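Local coordinates for protein hypothetical hydrolase (Bacteroides thetaiotaomicron, PDB 3TC9) that is of unconfirmed function but probably serves as an auxiliary nutrient-binding protein, joining an immunoglobulin-like IPT/TIG domain to a six-bladed beta-propeller, at residues 123-137 with 159-173. Residues are numbered along the deposited sequence; the frame is centred on the assembly and turned at random.
Sequences YDLKDGPFDDCGGFG and HPTRLIDFEKEYVST. With PO4 (phosphate ion), chain Q.
An edge strand of one blade of the six-bladed beta-propeller forms where Gly128 and Pro129 pair antiparallel with Val171 and Tyr170 of strand 170-175, which puts 128-129 outermost in the sheet. Gly128 and Val171 are the hydrogen-bonded pair, Gly128 N to Val171 O at 3.1 Å and Val171 N to Gly128 O at 2.9 Å; the Tyr170 ring lays one face against Gly128 O. From Pro129 to Asp132 the chain makes a type I turn, and Phe130 N donates to Glu169 O. With CG anti to its own carbonyl carbon (chi1 -84°), the Phe130 ring swings under the G1 bulge of hairpin 159-173: Glu169 CA sits 3.5 Å from the ring centroid in a CH-pi contact, CZ touches Ile164 CG2 at 3.6 Å, and the ring edge points at the face of Phe166, planes 89° apart. Phe112 and Leu113 of strand 107-113, in the adjoining sheet, also touch this ring. Cut back to the methyl group of an alanine, Phe130 would probably leave a gap between Ile164 and Phe166 and Glu169 CA without its aromatic face. Val171 continues the apolar layer, CG2 on Cys133 SG and CG1 on Phe136 CE2. Past Val171, Asp127 OD1 accepts from Thr173 OG1 on its syn side and forms a salt bridge with Arg162 NH2 at 3.0 Å. The same NH2 donates to Lys126 O at 2.7 Å, while NH1 donates to water 1. Farther along, Gly137 CA lies over the centre of the His159 ring, whose NE2 donates to O3 of a phosphate ion, probably from the crystallisation liquor, that Arg418, Arg421 and Gln158 also hold. The buried Arg162 guanidinium thus ties the loop to the hairpin through one carboxylate and one carbonyl, with water at NH1, and the nearby Asp127 would be expected to offset its charge.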
loop_
_atom_site.group_PDB
_atom_site.type_symbol
_atom_site.label_atom_id
_atom_site.label_comp_id
_atom_site.label_asym_id
_atom_site.label_seq_id
_atom_site.Cartn_x
_atom_site.Cartn_y
_atom_site.Cartn_z
ATOM N N TYR B 123 -19.917 -5.294 34.170
ATOM C CA TYR B 123 -20.218 -5.487 32.753
ATOM C C TYR B 123 -21.188 -6.654 32.619
ATOM O O TYR B 123 -21.212 -7.549 33.476
ATOM C CB TYR B 123 -18.924 -5.715 31.919
ATOM C CG TYR B 123 -18.303 -7.095 32.050
ATOM C CD1 TYR B 123 -17.539 -7.437 33.162
ATOM C CD2 TYR B 123 -18.432 -8.038 31.037
ATOM C CE1 TYR B 123 -16.955 -8.698 33.278
ATOM C CE2 TYR B 123 -17.823 -9.286 31.125
ATOM C CZ TYR B 123 -17.098 -9.619 32.252
ATOM O OH TYR B 123 -16.519 -10.863 32.339
ATOM N N ASP B 124 -21.984 -6.639 31.546
ATOM C CA ASP B 124 -22.935 -7.708 31.269
ATOM C C ASP B 124 -22.439 -8.582 30.117
ATOM O O ASP B 124 -21.873 -8.078 29.138
ATOM C CB ASP B 124 -24.339 -7.139 30.940
ATOM C CG ASP B 124 -25.002 -6.326 32.040
ATOM O OD1 ASP B 124 -25.031 -6.803 33.207
ATOM O OD2 ASP B 124 -25.555 -5.251 31.726
ATOM N N LEU B 125 -22.665 -9.875 30.232
ATOM C CA LEU B 125 -22.333 -10.857 29.223
ATOM C C LEU B 125 -23.619 -11.193 28.481
ATOM O O LEU B 125 -24.457 -11.946 28.991
ATOM C CB LEU B 125 -21.685 -12.105 29.865
ATOM C CG LEU B 125 -20.261 -11.922 30.411
ATOM C CD1 LEU B 125 -19.921 -12.991 31.413
ATOM C CD2 LEU B 125 -19.231 -11.920 29.298
ATOM N N LYS B 126 -23.816 -10.569 27.310
ATOM C CA LYS B 126 -25.020 -10.765 26.499
ATOM C C LYS B 126 -24.742 -10.648 24.990
ATOM O O LYS B 126 -23.771 -10.011 24.568
ATOM C CB LYS B 126 -26.119 -9.742 26.905
ATOM C CG LYS B 126 -25.777 -8.281 26.606
ATOM C CD LYS B 126 -26.967 -7.371 26.780
ATOM C CE LYS B 126 -26.557 -6.056 27.389
ATOM N NZ LYS B 126 -27.691 -5.102 27.458
ATOM N N ASP B 127 -25.611 -11.270 24.184
ATOM C CA ASP B 127 -25.609 -11.136 22.728
ATOM C C ASP B 127 -26.426 -9.864 22.430
ATOM O O ASP B 127 -27.290 -9.494 23.233
ATOM C CB ASP B 127 -26.187 -12.401 22.056
ATOM C CG ASP B 127 -25.281 -13.630 22.097
ATOM O OD1 ASP B 127 -24.096 -13.484 22.456
ATOM O OD2 ASP B 127 -25.742 -14.723 21.696
ATOM N N GLY B 128 -26.106 -9.161 21.353
ATOM C CA GLY B 128 -26.814 -7.933 21.026
ATOM C C GLY B 128 -26.175 -7.138 19.909
ATOM O O GLY B 128 -25.088 -7.486 19.440
ATOM N N PRO B 129 -26.840 -6.039 19.475
ATOM C CA PRO B 129 -26.253 -5.201 18.426
ATOM C C PRO B 129 -24.932 -4.569 18.885
ATOM O O PRO B 129 -24.637 -4.582 20.077
ATOM C CB PRO B 129 -27.336 -4.143 18.179
ATOM C CG PRO B 129 -28.122 -4.096 19.432
ATOM C CD PRO B 129 -28.123 -5.487 19.954
ATOM N N PHE B 130 -24.160 -3.997 17.950
ATOM C CA PHE B 130 -22.865 -3.361 18.245
ATOM C C PHE B 130 -22.961 -2.311 19.375
ATOM O O PHE B 130 -22.110 -2.285 20.260
ATOM C CB PHE B 130 -22.265 -2.736 16.966
ATOM C CG PHE B 130 -21.493 -3.700 16.086
ATOM C CD1 PHE B 130 -21.502 -5.074 16.341
ATOM C CD2 PHE B 130 -20.750 -3.234 15.009
ATOM C CE1 PHE B 130 -20.788 -5.961 15.530
ATOM C CE2 PHE B 130 -20.017 -4.116 14.219
ATOM C CZ PHE B 130 -20.043 -5.474 14.481
ATOM N N ASP B 131 -24.028 -1.514 19.375
ATOM C CA ASP B 131 -24.279 -0.473 20.372
ATOM C C ASP B 131 -24.745 -1.021 21.760
ATOM O O ASP B 131 -24.757 -0.241 22.714
ATOM C CB ASP B 131 -25.328 0.524 19.834
ATOM C CG ASP B 131 -26.708 -0.087 19.591
ATOM O OD1 ASP B 131 -26.924 -0.656 18.499
ATOM O OD2 ASP B 131 -27.568 0.003 20.496
ATOM N N ASP B 132 -25.158 -2.309 21.879
ATOM C CA ASP B 132 -25.675 -2.846 23.144
ATOM C C ASP B 132 -25.408 -4.367 23.242
ATOM O O ASP B 132 -26.322 -5.190 23.256
ATOM C CB ASP B 132 -27.180 -2.512 23.276
ATOM C CG ASP B 132 -27.856 -2.933 24.582
ATOM O OD1 ASP B 132 -27.298 -2.635 25.673
ATOM O OD2 ASP B 132 -28.952 -3.543 24.514
ATOM N N CYS B 133 -24.131 -4.724 23.340
ATOM C CA CYS B 133 -23.696 -6.122 23.425
ATOM C C CYS B 133 -22.961 -6.404 24.759
ATOM O O CYS B 133 -22.306 -7.440 24.894
ATOM C CB CYS B 133 -22.837 -6.491 22.211
ATOM S SG CYS B 133 -21.403 -5.417 21.953
ATOM N N GLY B 134 -23.118 -5.503 25.730
ATOM C CA GLY B 134 -22.484 -5.605 27.039
ATOM C C GLY B 134 -20.973 -5.459 26.953
ATOM O O GLY B 134 -20.475 -4.582 26.249
ATOM N N GLY B 135 -20.258 -6.324 27.666
ATOM C CA GLY B 135 -18.802 -6.369 27.698
ATOM C C GLY B 135 -18.331 -7.760 27.350
ATOM O O GLY B 135 -19.103 -8.719 27.424
ATOM N N PHE B 136 -17.081 -7.877 26.931
ATOM C CA PHE B 136 -16.484 -9.161 26.541
ATOM C C PHE B 136 -15.766 -9.743 27.743
ATOM O O PHE B 136 -14.972 -9.046 28.361
ATOM C CB PHE B 136 -15.502 -8.962 25.353
ATOM C CG PHE B 136 -16.169 -8.515 24.077
ATOM C CD1 PHE B 136 -16.481 -7.175 23.871
ATOM C CD2 PHE B 136 -16.546 -9.443 23.109
ATOM C CE1 PHE B 136 -17.139 -6.765 22.703
ATOM C CE2 PHE B 136 -17.208 -9.036 21.943
ATOM C CZ PHE B 136 -17.476 -7.695 21.735
ATOM N N GLY B 137 -16.075 -10.990 28.096
ATOM C CA GLY B 137 -15.411 -11.655 29.213
ATOM C C GLY B 137 -13.943 -11.872 28.901
ATOM O O GLY B 137 -13.088 -11.748 29.789
ATOM N N HIS B 159 -14.359 -17.997 28.862
ATOM C CA HIS B 159 -15.519 -17.294 28.328
ATOM C C HIS B 159 -15.899 -17.844 26.948
ATOM O O HIS B 159 -15.067 -18.505 26.332
ATOM C CB HIS B 159 -15.255 -15.785 28.300
ATOM C CG HIS B 159 -14.965 -15.228 29.652
ATOM N ND1 HIS B 159 -15.974 -14.993 30.568
ATOM C CD2 HIS B 159 -13.780 -14.910 30.217
ATOM C CE1 HIS B 159 -15.375 -14.525 31.649
ATOM N NE2 HIS B 159 -14.056 -14.455 31.485
ATOM N N PRO B 160 -17.143 -17.623 26.457
ATOM C CA PRO B 160 -17.539 -18.235 25.181
ATOM C C PRO B 160 -16.817 -17.750 23.923
ATOM O O PRO B 160 -16.240 -16.663 23.885
ATOM C CB PRO B 160 -19.022 -17.863 25.063
ATOM C CG PRO B 160 -19.454 -17.482 26.417
ATOM C CD PRO B 160 -18.271 -16.874 27.051
ATOM N N THR B 161 -16.885 -18.597 22.877
ATOM C CA THR B 161 -16.439 -18.331 21.522
ATOM C C THR B 161 -17.534 -17.475 20.934
ATOM O O THR B 161 -18.713 -17.831 21.025
ATOM C CB THR B 161 -16.165 -19.631 20.780
ATOM O OG1 THR B 161 -15.146 -20.326 21.506
ATOM C CG2 THR B 161 -15.715 -19.394 19.334
ATOM N N ARG B 162 -17.172 -16.300 20.425
ATOM C CA ARG B 162 -18.190 -15.386 19.957
ATOM C C ARG B 162 -17.912 -14.910 18.535
ATOM O O ARG B 162 -16.834 -15.160 17.988
ATOM C CB ARG B 162 -18.311 -14.214 20.945
ATOM C CG ARG B 162 -18.733 -14.705 22.340
ATOM C CD ARG B 162 -19.097 -13.595 23.277
ATOM N NE ARG B 162 -20.328 -12.937 22.863
ATOM C CZ ARG B 162 -20.925 -11.969 23.550
ATOM N NH1 ARG B 162 -20.401 -11.534 24.689
ATOM N NH2 ARG B 162 -22.050 -11.434 23.107
ATOM N N LEU B 163 -18.931 -14.268 17.915
ATOM C CA LEU B 163 -18.845 -13.754 16.557
ATOM C C LEU B 163 -19.207 -12.272 16.513
ATOM O O LEU B 163 -20.242 -11.869 17.041
ATOM C CB LEU B 163 -19.774 -14.575 15.627
ATOM C CG LEU B 163 -20.048 -14.019 14.237
ATOM C CD1 LEU B 163 -18.781 -14.019 13.378
ATOM C CD2 LEU B 163 -21.202 -14.740 13.567
ATOM N N ILE B 164 -18.340 -11.474 15.873
ATOM C CA ILE B 164 -18.532 -10.053 15.575
ATOM C C ILE B 164 -18.872 -10.006 14.096
ATOM O O ILE B 164 -18.000 -10.263 13.252
ATOM C CB ILE B 164 -17.305 -9.166 15.950
ATOM C CG1 ILE B 164 -17.061 -9.130 17.491
ATOM C CG2 ILE B 164 -17.433 -7.753 15.364
ATOM C CD1 ILE B 164 -15.612 -8.801 17.870
ATOM N N ASP B 165 -20.154 -9.773 13.787
ATOM C CA ASP B 165 -20.670 -9.732 12.416
ATOM C C ASP B 165 -20.785 -8.276 11.995
ATOM O O ASP B 165 -21.640 -7.556 12.516
ATOM C CB ASP B 165 -22.024 -10.465 12.350
ATOM C CG ASP B 165 -22.661 -10.589 10.971
ATOM O OD1 ASP B 165 -22.265 -9.825 10.051
ATOM O OD2 ASP B 165 -23.565 -11.441 10.811
ATOM N N PHE B 166 -19.902 -7.828 11.084
ATOM C CA PHE B 166 -19.862 -6.429 10.635
ATOM C C PHE B 166 -21.022 -6.059 9.729
ATOM O O PHE B 166 -21.378 -4.885 9.671
ATOM C CB PHE B 166 -18.557 -6.134 9.907
ATOM C CG PHE B 166 -17.366 -5.995 10.818
ATOM C CD1 PHE B 166 -16.594 -7.107 11.158
ATOM C CD2 PHE B 166 -16.976 -4.748 11.293
ATOM C CE1 PHE B 166 -15.478 -6.978 11.993
ATOM C CE2 PHE B 166 -15.839 -4.616 12.100
ATOM C CZ PHE B 166 -15.107 -5.736 12.455
ATOM N N GLU B 167 -21.571 -7.041 8.993
ATOM C CA GLU B 167 -22.676 -6.838 8.060
ATOM C C GLU B 167 -23.962 -6.550 8.823
ATOM O O GLU B 167 -24.628 -5.564 8.527
ATOM C CB GLU B 167 -22.840 -8.065 7.143
ATOM C CG GLU B 167 -23.931 -7.910 6.088
ATOM C CD GLU B 167 -24.363 -9.169 5.354
ATOM O OE1 GLU B 167 -24.179 -10.283 5.898
ATOM O OE2 GLU B 167 -24.932 -9.034 4.245
ATOM N N LYS B 168 -24.290 -7.395 9.814
ATOM C CA LYS B 168 -25.492 -7.250 10.632
ATOM C C LYS B 168 -25.287 -6.312 11.845
ATOM O O LYS B 168 -26.278 -5.928 12.474
ATOM C CB LYS B 168 -25.964 -8.635 11.114
ATOM C CG LYS B 168 -26.249 -9.631 9.985
ATOM C CD LYS B 168 -27.486 -9.273 9.176
ATOM N N GLU B 169 -24.024 -5.926 12.154
ATOM C CA GLU B 169 -23.626 -5.125 13.324
ATOM C C GLU B 169 -24.211 -5.794 14.579
ATOM O O GLU B 169 -24.946 -5.177 15.361
ATOM C CB GLU B 169 -24.011 -3.646 13.193
ATOM C CG GLU B 169 -23.295 -2.956 12.046
ATOM C CD GLU B 169 -23.486 -1.454 11.930
ATOM O OE1 GLU B 169 -24.536 -0.940 12.380
ATOM O OE2 GLU B 169 -22.599 -0.795 11.342
ATOM N N TYR B 170 -23.889 -7.100 14.741
ATOM C CA TYR B 170 -24.378 -7.917 15.841
ATOM C C TYR B 170 -23.275 -8.789 16.404
ATOM O O TYR B 170 -22.401 -9.258 15.665
ATOM C CB TYR B 170 -25.565 -8.776 15.354
ATOM C CG TYR B 170 -26.383 -9.405 16.465
ATOM C CD1 TYR B 170 -27.432 -8.712 17.068
ATOM C CD2 TYR B 170 -26.158 -10.719 16.866
ATOM C CE1 TYR B 170 -28.205 -9.297 18.076
ATOM C CE2 TYR B 170 -26.926 -11.316 17.869
ATOM C CZ TYR B 170 -27.930 -10.589 18.494
ATOM O OH TYR B 170 -28.679 -11.150 19.507
ATOM N N VAL B 171 -23.322 -9.010 17.725
ATOM C CA VAL B 171 -22.374 -9.850 18.463
ATOM C C VAL B 171 -23.145 -11.050 19.003
ATOM O O VAL B 171 -24.106 -10.864 19.740
ATOM C CB VAL B 171 -21.609 -9.077 19.579
ATOM C CG1 VAL B 171 -20.584 -9.979 20.260
ATOM C CG2 VAL B 171 -20.926 -7.829 19.008
ATOM N N SER B 172 -22.732 -12.272 18.627
ATOM C CA SER B 172 -23.412 -13.507 19.033
ATOM C C SER B 172 -22.464 -14.520 19.634
ATOM O O SER B 172 -21.258 -14.403 19.481
ATOM C CB SER B 172 -24.128 -14.135 17.842
ATOM O OG SER B 172 -23.287 -14.211 16.701
ATOM N N THR B 173 -23.011 -15.512 20.330
ATOM C CA THR B 173 -22.228 -16.582 20.947
ATOM C C THR B 173 -22.276 -17.786 20.005
ATOM O O THR B 173 -23.358 -18.175 19.554
ATOM C CB THR B 173 -22.769 -16.858 22.359
ATOM O OG1 THR B 173 -22.662 -15.648 23.108
ATOM C CG2 THR B 173 -22.009 -17.964 23.084
HETATM P P PO4 Q . -11.728 -13.024 34.170
HETATM O O1 PO4 Q . -11.100 -11.636 34.565
HETATM O O2 PO4 Q . -10.684 -14.165 34.483
HETATM O O3 PO4 Q . -12.114 -13.038 32.662
HETATM O O4 PO4 Q . -13.059 -13.331 34.951
HETATM O O HOH W 1 -21.121 -9.366 26.038
HETATM O O HOH W 2 -17.607 -12.452 26.179
#